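Local structure of M152 protein (Murid herpesvirus 1, 4G59) at residues B[119-124]-B[129-134]. The protein is a viral MHC class I-like immunoevasin that probably binds host RAE-1 proteins, ligands of NKG2D, and so blunts recognition by natural killer cells. Numbering follows the deposited sequence.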
# COMPACT_ATOMS: atom_id res chain seq x y z
N LEU B 119 -11.73 -7.61 11.69
CA LEU B 119 -12.92 -8.32 12.15
C LEU B 119 -12.69 -9.18 13.39
O LEU B 119 -13.54 -9.23 14.28
CB LEU B 119 -13.46 -9.22 11.05
CG LEU B 119 -13.46 -8.67 9.64
CD1 LEU B 119 -13.82 -9.76 8.65
CD2 LEU B 119 -14.41 -7.49 9.54
N THR B 120 -11.56 -9.90 13.43
CA THR B 120 -11.31 -10.85 14.51
C THR B 120 -9.85 -10.85 15.00
O THR B 120 -8.92 -10.70 14.19
CB THR B 120 -11.65 -12.29 14.09
OG1 THR B 120 -10.89 -12.64 12.93
CG2 THR B 120 -13.12 -12.44 13.77
N ARG B 121 -9.66 -11.02 16.31
CA ARG B 121 -8.34 -11.25 16.88
C ARG B 121 -8.33 -12.59 17.62
O ARG B 121 -9.11 -12.79 18.57
CB ARG B 121 -7.93 -10.12 17.84
CG ARG B 121 -6.44 -10.11 18.12
CD ARG B 121 -6.05 -9.44 19.44
NE ARG B 121 -6.47 -8.05 19.54
CZ ARG B 121 -7.50 -7.64 20.28
NH1 ARG B 121 -8.20 -8.53 20.98
NH2 ARG B 121 -7.83 -6.36 20.33
N TYR B 122 -7.46 -13.50 17.20
CA TYR B 122 -7.36 -14.82 17.83
C TYR B 122 -6.05 -14.94 18.60
O TYR B 122 -4.95 -14.83 18.02
CB TYR B 122 -7.48 -15.93 16.78
CG TYR B 122 -7.18 -17.33 17.28
CD1 TYR B 122 -7.85 -17.86 18.38
CD2 TYR B 122 -6.24 -18.13 16.64
CE1 TYR B 122 -7.58 -19.14 18.83
CE2 TYR B 122 -5.97 -19.42 17.09
CZ TYR B 122 -6.64 -19.91 18.19
OH TYR B 122 -6.38 -21.18 18.64
N THR B 123 -6.19 -15.10 19.91
CA THR B 123 -5.10 -15.40 20.82
C THR B 123 -5.44 -16.77 21.38
O THR B 123 -6.62 -17.07 21.59
CB THR B 123 -5.01 -14.36 21.95
OG1 THR B 123 -6.22 -13.58 22.00
CG2 THR B 123 -3.85 -13.44 21.72
N VAL B 124 -4.44 -17.61 21.62
CA VAL B 124 -4.72 -18.98 22.05
C VAL B 124 -5.19 -19.05 23.52
O VAL B 124 -5.93 -19.97 23.91
CB VAL B 124 -3.52 -19.91 21.80
CG1 VAL B 124 -2.46 -19.72 22.89
CG2 VAL B 124 -3.97 -21.37 21.72
N GLU B 129 -11.87 -13.01 19.47
CA GLU B 129 -12.54 -11.79 19.81
C GLU B 129 -13.00 -11.17 18.51
O GLU B 129 -12.19 -10.98 17.60
CB GLU B 129 -11.57 -10.88 20.52
CG GLU B 129 -12.15 -9.58 21.01
CD GLU B 129 -11.13 -8.77 21.78
OE1 GLU B 129 -10.02 -9.31 22.06
OE2 GLU B 129 -11.42 -7.61 22.11
N THR B 130 -14.29 -10.88 18.40
CA THR B 130 -14.84 -10.20 17.23
C THR B 130 -14.75 -8.69 17.41
O THR B 130 -15.31 -8.14 18.36
CB THR B 130 -16.30 -10.59 16.95
OG1 THR B 130 -16.35 -11.93 16.45
CG2 THR B 130 -16.91 -9.67 15.94
N LEU B 131 -14.03 -8.02 16.50
CA LEU B 131 -13.78 -6.58 16.57
C LEU B 131 -14.59 -5.80 15.54
O LEU B 131 -14.73 -4.58 15.66
CB LEU B 131 -12.30 -6.30 16.35
CG LEU B 131 -11.35 -7.06 17.27
CD1 LEU B 131 -9.92 -6.65 17.02
CD2 LEU B 131 -11.73 -6.79 18.71
N GLY B 132 -15.11 -6.49 14.53
CA GLY B 132 -15.86 -5.84 13.47
C GLY B 132 -16.68 -6.78 12.60
O GLY B 132 -16.54 -8.00 12.67
N SER B 133 -17.55 -6.20 11.77
CA SER B 133 -18.30 -6.97 10.77
C SER B 133 -18.05 -6.39 9.38
O SER B 133 -17.93 -5.17 9.23
CB SER B 133 -19.79 -6.97 11.09
OG SER B 133 -20.42 -8.15 10.57
N PRO B 134 -17.94 -7.27 8.37
CA PRO B 134 -17.74 -6.87 6.97
C PRO B 134 -19.02 -6.30 6.35
O PRO B 134 -20.07 -6.95 6.41
CB PRO B 134 -17.34 -8.18 6.27
CG PRO B 134 -17.00 -9.13 7.37
CD PRO B 134 -17.79 -8.72 8.56
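Leu119 O takes two backbone bonds at once, from Leu131 N at 2.6 Å and from Gly132 N at 3.2 Å. Both donors come to the same face of its carbonyl plane; Leu131 N stands 43° out of it, off the lone pairs, while Gly132 N is tilted less far. Further up, Arg121 and Glu129 form an antiparallel hydrogen-bonded pair: Arg121 N reaches Glu129 O at 2.8 Å, and Glu129 N returns a nearly straight bond of 2.9 Å to Arg121 O. Between these bonds Thr120 faces Thr130 in a non-hydrogen-bonded pair.

Arg121 (chi1 -163°) and Glu129 (chi1 -177°) both carry CG anti to the backbone N, which sends the two chains the same way, side by side on one face of the sheet. A salt bridge is modelled between them, but its atoms are too close and its detail is doubtful. Leu131 CD1 lies over a face of the guanidinium, 3.9 Å from Arg121 NH2 and offset toward its rim. At the other end, both methyls of Leu119 lie over one face of the Pro134 ring, with Leu119 CD1 3.5 Å from Pro134 CG and CD2 toward the N-CD side.

Farther out, Thr120 OG1 hydrogen-bonds Gln112 of strand 106-114. Thr120 and Pro134 pack on Ile145, and Thr130 on Ala146, in helix 142-148, which lies over the face opposite Arg121 and Glu129.

Leu131, with helix-like backbone angles, and extended Gly132 both answer Leu119, the pattern of a classic beta bulge. It ends the pairing of strands 117-123 and 128-130 at the open end of their hairpin, at the margin of an MHC-like platform, an antiparallel sheet carrying helices on one face.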